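Phytoene synthase (Enterococcus hirae, PDB 5IYS) probably joins two farnesyl diphosphates into dehydrosqualene, using magnesium ions in an all-helical fold of the squalene/phytoene synthase family. Local coordinates at residues A211-L216 with N254-Q259; N222-S227 with I248-L253; A241-A246 with K280-Y285. All coordinates share one frame; numbering follows the deposited sequence.

All three contacts use helix 236-258. Interactions 1 and 2 pair it with helix 207-227 at two levels along the same antiparallel pair, where they touch through Trp213 CH2 and Leu253 O; interaction 3 joins its earlier part to the C-terminal helix 272-287. Interactions 1 and 2 are partly buried, with an aromatic side chain packed inside and an arginine-glutamate pair toward the surface: a tight two-point salt bridge in interaction 1, a long, partly water-bridged one in interaction 2. Interaction 2 also reaches the farnesyl thiodiphosphate through Tyr249. Interaction 3 is wholly buried, small and apolar, carried by one valine against alanine and serine.

Interaction 1 (A211-L216 with N254-Q259); sequences ALWESL and NIVRKQ
Glu214 OE2 is gripped by two partners: Arg257 NE, 2.9 Å away with an N-H...O angle of 162°, and the hydroxyl of Tyr261. The other oxygen, Glu214 OE1, takes Arg257 NH2 at 2.9 Å. Both oxygens use their syn lone pairs, so Arg257 meets the carboxylate side-on with two nitrogens, the flat groups only 18° from coplanar. Bent at chi2, the glutamate turns its carboxylate to the extended arginine. Arg257 NH1 bonds Asn254 OD1 at 3.0 Å and forms a salt bridge with Glu221, which fixes the guanidinium rotation and probably shares its charge between carboxylates. Helices 207-227 and 236-258, which carry these groups, run antiparallel as neighbours in the all-helical terpene synthase fold, their axes locally 12.2 Å apart. Trp213 spans the inner side: with CG anti to the backbone N (chi1 -163°), its ring reaches across until CZ2 lies 3.5 Å from Val256 CG1. Arg257 NE approaches the ring edge, 3.7 Å from Trp213 CZ3, so this edge stands over one guanidinium face, the planes nearly perpendicular. Trp213 NE1 is hydrogen-bonded to Leu171 O of helix 155-172, and Tyr261 meets the indole edge-to-face.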
loop_
_atom_site.group_PDB
_atom_site.type_symbol
_atom_site.label_atom_id
_atom_site.label_comp_id
_atom_site.label_asym_id
_atom_site.label_seq_id
_atom_site.Cartn_x
_atom_site.Cartn_y
_atom_site.Cartn_z
ATOM N N ALA A 211 0.634 9.740 22.715
ATOM C CA ALA A 211 1.373 8.585 23.208
ATOM C C ALA A 211 1.120 7.364 22.334
ATOM O O ALA A 211 2.066 6.683 21.929
ATOM C CB ALA A 211 0.981 8.304 24.642
ATOM N N LEU A 212 -0.159 7.059 22.117
ATOM C CA LEU A 212 -0.572 5.917 21.322
ATOM C C LEU A 212 -0.085 6.043 19.875
ATOM O O LEU A 212 0.564 5.132 19.367
ATOM C CB LEU A 212 -2.096 5.785 21.345
ATOM C CG LEU A 212 -2.740 4.559 20.686
ATOM C CD1 LEU A 212 -4.226 4.438 21.079
ATOM C CD2 LEU A 212 -2.581 4.585 19.170
ATOM N N TRP A 213 -0.370 7.186 19.256
ATOM C CA TRP A 213 0.120 7.530 17.931
ATOM C C TRP A 213 1.615 7.234 17.806
ATOM O O TRP A 213 2.054 6.485 16.921
ATOM C CB TRP A 213 -0.180 8.996 17.615
ATOM C CG TRP A 213 -0.077 9.339 16.148
ATOM C CD1 TRP A 213 -1.117 9.454 15.257
ATOM C CD2 TRP A 213 1.116 9.642 15.411
ATOM N NE1 TRP A 213 -0.634 9.750 14.004
ATOM C CE2 TRP A 213 0.725 9.915 14.079
ATOM C CE3 TRP A 213 2.472 9.730 15.749
ATOM C CZ2 TRP A 213 1.642 10.285 13.085
ATOM C CZ3 TRP A 213 3.390 10.034 14.754
ATOM C CH2 TRP A 213 2.972 10.307 13.431
ATOM N N GLU A 214 2.393 7.790 18.716
ATOM C CA GLU A 214 3.834 7.606 18.682
ATOM C C GLU A 214 4.269 6.171 18.913
ATOM O O GLU A 214 5.233 5.722 18.296
ATOM C CB GLU A 214 4.554 8.574 19.613
ATOM C CG GLU A 214 4.564 10.005 19.086
ATOM C CD GLU A 214 5.490 10.213 17.889
ATOM O OE1 GLU A 214 6.179 9.273 17.439
ATOM O OE2 GLU A 214 5.496 11.324 17.339
ATOM N N SER A 215 3.525 5.434 19.739
ATOM C CA SER A 215 3.821 4.028 19.909
ATOM C C SER A 215 3.697 3.292 18.570
ATOM O O SER A 215 4.483 2.391 18.265
ATOM C CB SER A 215 2.851 3.379 20.888
ATOM O OG SER A 215 3.265 2.059 21.171
ATOM N N LEU A 216 2.573 3.514 17.901
ATOM C CA LEU A 216 2.332 2.844 16.617
ATOM C C LEU A 216 3.284 3.370 15.537
ATOM O O LEU A 216 3.739 2.604 14.689
ATOM C CB LEU A 216 0.870 3.050 16.197
ATOM C CG LEU A 216 0.282 2.105 15.149
ATOM C CD1 LEU A 216 0.377 0.671 15.682
ATOM C CD2 LEU A 216 -1.168 2.455 14.820
ATOM N N ASN A 254 6.163 12.234 9.554
ATOM C CA ASN A 254 6.746 13.517 9.975
ATOM C C ASN A 254 5.851 14.717 9.736
ATOM O O ASN A 254 5.831 15.654 10.532
ATOM C CB ASN A 254 8.110 13.732 9.331
ATOM C CG ASN A 254 9.205 13.003 10.073
ATOM O OD1 ASN A 254 9.012 12.542 11.198
ATOM N ND2 ASN A 254 10.344 12.834 9.425
ATOM N N ILE A 255 5.037 14.637 8.694
ATOM C CA ILE A 255 4.032 15.647 8.397
ATOM C C ILE A 255 3.054 15.779 9.563
ATOM O O ILE A 255 2.727 16.895 9.976
ATOM C CB ILE A 255 3.245 15.257 7.119
ATOM C CG1 ILE A 255 3.986 15.724 5.863
ATOM C CG2 ILE A 255 1.837 15.830 7.120
ATOM C CD1 ILE A 255 5.460 15.991 6.080
ATOM N N VAL A 256 2.505 14.654 10.023
ATOM C CA VAL A 256 1.525 14.672 11.110
ATOM C C VAL A 256 2.172 15.219 12.378
ATOM O O VAL A 256 1.570 16.001 13.111
ATOM C CB VAL A 256 0.917 13.279 11.387
ATOM C CG1 VAL A 256 -0.046 13.323 12.563
ATOM C CG2 VAL A 256 0.224 12.738 10.153
ATOM N N ARG A 257 3.406 14.810 12.641
ATOM C CA ARG A 257 4.133 15.384 13.768
ATOM C C ARG A 257 4.296 16.904 13.614
ATOM O O ARG A 257 4.027 17.653 14.549
ATOM C CB ARG A 257 5.498 14.714 13.906
ATOM C CG ARG A 257 5.451 13.278 14.340
ATOM C CD ARG A 257 6.825 12.669 14.203
ATOM N NE ARG A 257 6.898 11.342 14.799
ATOM C CZ ARG A 257 7.361 10.269 14.173
ATOM N NH1 ARG A 257 7.848 10.385 12.945
ATOM N NH2 ARG A 257 7.432 9.101 14.802
ATOM N N LYS A 258 4.695 17.373 12.432
ATOM C CA LYS A 258 4.957 18.797 12.231
ATOM C C LYS A 258 3.688 19.607 12.418
ATOM O O LYS A 258 3.749 20.753 12.864
ATOM C CB LYS A 258 5.540 19.093 10.845
ATOM C CG LYS A 258 6.965 18.592 10.620
ATOM C CD LYS A 258 7.873 18.834 11.822
ATOM C CE LYS A 258 7.900 17.642 12.788
ATOM N NZ LYS A 258 8.476 16.408 12.156
ATOM N N GLN A 259 2.547 19.042 12.038
ATOM C CA GLN A 259 1.260 19.700 12.234
ATOM C C GLN A 259 0.722 19.429 13.635
ATOM O O GLN A 259 -0.468 19.588 13.910
ATOM C CB GLN A 259 0.262 19.267 11.157
ATOM C CG GLN A 259 0.654 19.729 9.734
ATOM C CD GLN A 259 -0.310 19.231 8.661
ATOM O OE1 GLN A 259 -0.133 19.495 7.463
ATOM N NE2 GLN A 259 -1.284 18.429 9.077
#

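Interaction 2 (N222-S227 with I248-L253); sequences NLYEES and IYREQL. With FPS (S-[(2E,6E)-3,7,11-trimethyldodeca-2,6,10-trienyl] trihydrogen thiodiphosphate), chain G.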
loop_
_atom_site.group_PDB
_atom_site.type_symbol
_atom_site.label_atom_id
_atom_site.label_comp_id
_atom_site.label_asym_id
_atom_site.label_seq_id
_atom_site.Cartn_x
_atom_site.Cartn_y
_atom_site.Cartn_z
ATOM N N ASN A 222 10.094 1.113 12.736
ATOM C CA ASN A 222 10.849 -0.132 12.859
ATOM C C ASN A 222 10.617 -1.080 11.701
ATOM O O ASN A 222 11.559 -1.690 11.185
ATOM C CB ASN A 222 10.457 -0.862 14.154
ATOM C CG ASN A 222 11.000 -0.177 15.401
ATOM O OD1 ASN A 222 10.624 -0.527 16.521
ATOM N ND2 ASN A 222 11.906 0.774 15.216
ATOM N N LEU A 223 9.364 -1.193 11.273
ATOM C CA LEU A 223 9.072 -2.046 10.124
ATOM C C LEU A 223 9.657 -1.553 8.806
ATOM O O LEU A 223 10.074 -2.381 7.992
ATOM C CB LEU A 223 7.572 -2.276 9.973
ATOM C CG LEU A 223 6.906 -3.010 11.139
ATOM C CD1 LEU A 223 5.392 -2.790 11.018
ATOM C CD2 LEU A 223 7.227 -4.487 11.044
ATOM N N TYR A 224 9.619 -0.235 8.562
ATOM C CA TYR A 224 10.276 0.342 7.404
ATOM C C TYR A 224 11.735 -0.098 7.445
ATOM O O TYR A 224 12.271 -0.644 6.474
ATOM C CB TYR A 224 10.156 1.881 7.401
ATOM C CG TYR A 224 8.833 2.422 6.861
ATOM C CD1 TYR A 224 8.486 2.289 5.508
ATOM C CD2 TYR A 224 8.014 3.188 7.665
ATOM C CE1 TYR A 224 7.305 2.846 5.004
ATOM C CE2 TYR A 224 6.812 3.709 7.186
ATOM C CZ TYR A 224 6.474 3.548 5.859
ATOM O OH TYR A 224 5.307 4.148 5.386
ATOM N N GLU A 225 12.403 0.234 8.536
ATOM C CA GLU A 225 13.823 -0.096 8.664
ATOM C C GLU A 225 14.136 -1.581 8.490
ATOM O O GLU A 225 15.065 -1.929 7.760
ATOM C CB GLU A 225 14.409 0.455 9.965
ATOM C CG GLU A 225 14.807 1.937 9.883
ATOM C CD GLU A 225 16.012 2.189 8.973
ATOM O OE1 GLU A 225 16.909 1.318 8.926
ATOM O OE2 GLU A 225 16.049 3.231 8.271
ATOM N N GLU A 226 13.371 -2.453 9.138
ATOM C CA GLU A 226 13.508 -3.882 8.931
ATOM C C GLU A 226 13.327 -4.312 7.480
ATOM O O GLU A 226 14.082 -5.138 6.980
ATOM C CB GLU A 226 12.600 -4.693 9.860
ATOM C CG GLU A 226 12.895 -4.533 11.357
ATOM C CD GLU A 226 11.743 -5.018 12.219
ATOM O OE1 GLU A 226 11.089 -5.992 11.802
ATOM O OE2 GLU A 226 11.482 -4.412 13.289
ATOM N N SER A 227 12.371 -3.713 6.783
ATOM C CA SER A 227 12.067 -4.161 5.419
ATOM C C SER A 227 13.216 -3.851 4.472
ATOM O O SER A 227 13.359 -4.514 3.437
ATOM C CB SER A 227 10.771 -3.512 4.886
ATOM O OG SER A 227 10.990 -2.142 4.538
ATOM N N ILE A 248 9.057 8.191 0.528
ATOM C CA ILE A 248 7.937 9.125 0.349
ATOM C C ILE A 248 6.760 8.776 1.264
ATOM O O ILE A 248 6.161 9.672 1.867
ATOM C CB ILE A 248 7.544 9.267 -1.135
ATOM C CG1 ILE A 248 8.676 10.010 -1.850
ATOM C CG2 ILE A 248 6.214 10.005 -1.348
ATOM C CD1 ILE A 248 8.758 9.719 -3.349
ATOM N N TYR A 249 6.376 7.499 1.323
ATOM C CA TYR A 249 5.235 7.147 2.156
ATOM C C TYR A 249 5.539 7.404 3.645
ATOM O O TYR A 249 4.708 7.981 4.347
ATOM C CB TYR A 249 4.757 5.713 1.897
ATOM C CG TYR A 249 3.259 5.624 1.990
ATOM C CD1 TYR A 249 2.456 6.149 0.986
ATOM C CD2 TYR A 249 2.655 5.127 3.135
ATOM C CE1 TYR A 249 1.086 6.061 1.056
ATOM C CE2 TYR A 249 1.269 5.034 3.234
ATOM C CZ TYR A 249 0.503 5.523 2.198
ATOM O OH TYR A 249 -0.855 5.476 2.292
ATOM N N ARG A 250 6.751 7.067 4.080
ATOM C CA ARG A 250 7.146 7.180 5.490
ATOM C C ARG A 250 7.141 8.629 5.963
ATOM O O ARG A 250 6.928 8.920 7.144
ATOM C CB ARG A 250 8.569 6.638 5.700
ATOM C CG ARG A 250 9.045 6.777 7.143
ATOM C CD ARG A 250 10.373 6.034 7.346
ATOM N NE ARG A 250 11.399 6.665 6.519
ATOM C CZ ARG A 250 12.663 6.261 6.466
ATOM N NH1 ARG A 250 13.036 5.202 7.176
ATOM N NH2 ARG A 250 13.524 6.864 5.648
ATOM N N GLU A 251 7.544 9.511 5.056
ATOM C CA GLU A 251 7.539 10.957 5.306
ATOM C C GLU A 251 6.225 11.512 5.824
ATOM O O GLU A 251 6.211 12.473 6.604
ATOM C CB GLU A 251 7.970 11.699 4.022
ATOM C CG GLU A 251 7.927 13.223 4.163
ATOM C CD GLU A 251 9.072 13.789 4.987
ATOM O OE1 GLU A 251 10.003 13.037 5.350
ATOM O OE2 GLU A 251 9.010 14.997 5.320
ATOM N N GLN A 252 5.111 10.859 5.502
ATOM C CA GLN A 252 3.841 11.321 6.050
ATOM C C GLN A 252 3.726 11.260 7.566
ATOM O O GLN A 252 2.923 11.998 8.151
ATOM C CB GLN A 252 2.652 10.599 5.415
ATOM C CG GLN A 252 2.707 10.694 3.890
ATOM C CD GLN A 252 1.644 9.851 3.240
ATOM O OE1 GLN A 252 0.596 10.360 2.837
ATOM N NE2 GLN A 252 1.830 8.541 3.295
ATOM N N LEU A 253 4.494 10.377 8.203
ATOM C CA LEU A 253 4.557 10.399 9.665
ATOM C C LEU A 253 5.091 11.748 10.161
ATOM O O LEU A 253 4.582 12.300 11.136
ATOM C CB LEU A 253 5.419 9.249 10.210
ATOM C CG LEU A 253 4.922 7.829 9.857
ATOM C CD1 LEU A 253 5.981 6.848 10.326
ATOM C CD2 LEU A 253 3.598 7.520 10.533
HETATM C C1 FPS G . -1.601 3.428 -0.260
HETATM S S1 FPS G . -2.409 3.322 -1.812
HETATM C C2 FPS G . -0.853 2.109 -0.191
HETATM C C3 FPS G . -0.652 1.406 0.937
HETATM C C4 FPS G . -1.148 1.915 2.258
HETATM C C5 FPS G . 0.108 0.094 0.920
HETATM C C6 FPS G . 0.593 -0.356 -0.458
HETATM C C7 FPS G . 1.641 -1.435 -0.270
HETATM C C8 FPS G . 2.714 -1.541 -1.075
HETATM C C10 FPS G . 3.623 -2.732 -0.865
HETATM C C9 FPS G . 3.000 -0.577 -2.202
HETATM C C11 FPS G . 5.054 -2.238 -0.636
HETATM C C12 FPS G . 6.029 -3.403 -0.601
HETATM C C13 FPS G . 6.728 -3.854 -1.668
HETATM C C14 FPS G . 7.693 -4.999 -1.502
HETATM C C15 FPS G . 6.600 -3.225 -3.032
HETATM P PA FPS G . -2.972 5.184 -2.505
HETATM O O1A FPS G . -3.051 5.209 -3.967
HETATM O O2A FPS G . -4.495 5.262 -1.966
HETATM O O3A FPS G . -2.212 6.426 -1.852
HETATM P PB FPS G . -2.846 6.996 -0.468
HETATM O O1B FPS G . -3.774 8.146 -0.745
HETATM O O2B FPS G . -1.624 7.320 0.359
HETATM O O3B FPS G . -3.667 5.977 0.291
HETATM O O HOH W 1 16.405 5.293 6.606
#
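Arg250 lies along one face of the Tyr224 ring, its CB 3.8 Å from the ring centroid in a CH-pi contact. The arginine chain leaves its helix with CG on the far side from the backbone N (chi1 178°) and runs on over the ring rim, CD coming 3.7 Å from Tyr224 CD2; the two side chains lie alongside each other and run in opposite senses. A bend at chi3 (64°) then turns the guanidinium toward Glu225. Their salt bridge is long, Glu225 OE2 to Arg250 NH1 3.8 Å, and water 1 supplements it, donating to Glu225 OE2 at 2.7 Å and accepting only weakly from NH1. Phe247 adds a cation-pi contact to the arginine.

Tyr224 OH touches the edge of the Tyr249 ring, 3.6 Å from Tyr249 CD2, and is hydrogen-bonded to Thr168. The Tyr249 hydroxyl donates to O2B of the farnesyl thiodiphosphate at 2.8 Å while also bonding Asn169, a magnesium ligand of this protein. Gln252 NE2 donates to Tyr249 O at 3.1 Å and sits over the centre of the same ring; Phe30 meets that ring nearly parallel. Tyr249 thus links the helix pair to the diphosphate end of the bound analogue, where the substrate probably lies.

Helices 207-227 and 236-258 run antiparallel here; helix 155-172 packs against Tyr224 through Leu161 and Ala164, and helix 272-287 meets Ile248 and Glu251.

Interaction 3 (A241-A246 with K280-Y285); sequences ALASAA and KEVKSY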
loop_
_atom_site.group_PDB
_atom_site.type_symbol
_atom_site.label_atom_id
_atom_site.label_comp_id
_atom_site.label_asym_id
_atom_site.label_seq_id
_atom_site.Cartn_x
_atom_site.Cartn_y
_atom_site.Cartn_z
ATOM N N ALA A 241 13.467 3.066 -7.290
ATOM C CA ALA A 241 11.982 3.196 -7.291
ATOM C C ALA A 241 11.372 2.648 -6.001
ATOM O O ALA A 241 10.524 3.297 -5.374
ATOM C CB ALA A 241 11.397 2.482 -8.528
ATOM N N LEU A 242 11.837 1.483 -5.550
ATOM C CA LEU A 242 11.215 0.903 -4.377
ATOM C C LEU A 242 11.541 1.697 -3.113
ATOM O O LEU A 242 10.692 1.931 -2.264
ATOM C CB LEU A 242 11.697 -0.548 -4.220
ATOM C CG LEU A 242 11.253 -1.232 -2.927
ATOM C CD1 LEU A 242 9.768 -1.410 -2.832
ATOM C CD2 LEU A 242 11.990 -2.584 -2.776
ATOM N N ALA A 243 12.817 2.028 -2.907
ATOM C CA ALA A 243 13.176 2.901 -1.798
ATOM C C ALA A 243 12.478 4.257 -1.824
ATOM O O ALA A 243 12.023 4.771 -0.788
ATOM C CB ALA A 243 14.714 3.058 -1.762
ATOM N N SER A 244 12.363 4.858 -3.010
ATOM C CA SER A 244 11.565 6.087 -3.152
ATOM C C SER A 244 10.139 5.923 -2.633
ATOM O O SER A 244 9.633 6.755 -1.850
ATOM C CB SER A 244 11.535 6.588 -4.608
ATOM O OG SER A 244 12.844 6.941 -4.997
ATOM N N ALA A 245 9.474 4.856 -3.061
ATOM C CA ALA A 245 8.111 4.644 -2.583
ATOM C C ALA A 245 8.088 4.587 -1.052
ATOM O O ALA A 245 7.224 5.198 -0.406
ATOM C CB ALA A 245 7.489 3.389 -3.190
ATOM N N ALA A 246 9.027 3.840 -0.468
ATOM C CA ALA A 246 9.098 3.711 0.968
ATOM C C ALA A 246 9.338 5.081 1.643
ATOM O O ALA A 246 8.708 5.367 2.657
ATOM C CB ALA A 246 10.206 2.672 1.358
ATOM N N LYS A 280 16.603 12.259 -3.939
ATOM C CA LYS A 280 18.038 12.465 -3.822
ATOM C C LYS A 280 18.566 11.789 -2.565
ATOM O O LYS A 280 19.646 11.200 -2.604
ATOM C CB LYS A 280 18.393 13.958 -3.774
ATOM C CG LYS A 280 18.162 14.685 -5.116
ATOM C CD LYS A 280 18.562 16.154 -5.029
ATOM C CE LYS A 280 18.736 16.701 -6.440
ATOM N NZ LYS A 280 17.384 16.997 -6.940
ATOM N N GLU A 281 17.859 11.920 -1.439
ATOM C CA GLU A 281 18.262 11.176 -0.254
ATOM C C GLU A 281 18.328 9.688 -0.524
ATOM O O GLU A 281 19.135 8.995 0.084
ATOM C CB GLU A 281 17.330 11.373 0.939
ATOM C CG GLU A 281 17.398 12.734 1.577
ATOM C CD GLU A 281 16.385 12.894 2.697
ATOM O OE1 GLU A 281 16.050 11.883 3.356
ATOM O OE2 GLU A 281 15.911 14.035 2.893
ATOM N N VAL A 282 17.336 9.177 -1.245
ATOM C CA VAL A 282 17.267 7.753 -1.533
ATOM C C VAL A 282 18.485 7.356 -2.352
ATOM O O VAL A 282 19.159 6.380 -2.022
ATOM C CB VAL A 282 15.931 7.409 -2.239
ATOM C CG1 VAL A 282 16.047 6.180 -3.139
ATOM C CG2 VAL A 282 14.850 7.238 -1.171
ATOM N N LYS A 283 18.842 8.201 -3.317
ATOM C CA LYS A 283 19.979 7.897 -4.172
ATOM C C LYS A 283 21.277 7.870 -3.344
ATOM O O LYS A 283 22.096 6.971 -3.546
ATOM C CB LYS A 283 20.081 8.877 -5.336
ATOM C CG LYS A 283 21.224 8.562 -6.295
ATOM C CD LYS A 283 21.163 9.409 -7.547
ATOM C CE LYS A 283 21.691 10.805 -7.280
ATOM N NZ LYS A 283 22.040 11.547 -8.536
ATOM N N SER A 284 21.414 8.771 -2.363
ATOM C CA SER A 284 22.572 8.742 -1.478
ATOM C C SER A 284 22.538 7.488 -0.612
ATOM O O SER A 284 23.575 6.862 -0.383
ATOM C CB SER A 284 22.655 9.983 -0.569
ATOM O OG SER A 284 22.801 11.144 -1.358
ATOM N N TYR A 285 21.364 7.191 -0.060
ATOM C CA TYR A 285 21.177 6.064 0.841
ATOM C C TYR A 285 21.532 4.720 0.198
ATOM O O TYR A 285 22.177 3.866 0.831
ATOM C CB TYR A 285 19.753 6.073 1.410
ATOM C CG TYR A 285 19.376 4.795 2.112
ATOM C CD1 TYR A 285 19.818 4.523 3.396
ATOM C CD2 TYR A 285 18.603 3.843 1.466
ATOM C CE1 TYR A 285 19.488 3.322 4.019
ATOM C CE2 TYR A 285 18.307 2.651 2.060
ATOM C CZ TYR A 285 18.723 2.406 3.336
ATOM O OH TYR A 285 18.390 1.197 3.888
#
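Val282 projects from the C-terminal helix 272-287 onto Ala243 and Ser244 of helix 236-258, a helix-to-helix contact within the all-helical fold of the squalene/phytoene synthase family. Its side chain also touches Gln240 and Phe247, so it sits over a patch of four residues one and two turns apart, in the manner of a knob entering a hole. Ala243 and Ser244 are small, consistent with the close approach of the backbones: the CA atoms of Ser244 and Val282 are 6.2 Å apart.

Ala243 and Val282 both point toward the partner helix, whereas Ser244 points along the flank of the contact. The methyls meet obliquely, Ala243 CB lying beside Val282 CG1 at 3.7 Å. Ser244 OG comes to 3.8 Å from Val282 CG1, so that one methyl touches both residues, the two partners lying roughly at right angles about it. A valine chi1 of 152° sets CG1 roughly anti to the backbone N and so onto Ala243 and Ser244, while CG2 is left to lie against the Ala243 backbone. Ser244 OG stands beside its own backbone N (chi1 -64°), where it is hydrogen-bonded to Gln240 O, one turn earlier, and to Gln36 NE2; these two bonds satisfy the buried hydroxyl, which meets the valine by van der Waals contact.

Ala245 turns the other way, onto Phe30, Ala33 and Phe34 of helix 28-34, and Leu242 reaches a farnesyl thiodiphosphate, so the helix is packed on several sides. The second valine methyl, Val282 CG2, rests 3.8 Å from Ala243 O and 3.9 Å from Ala243 C.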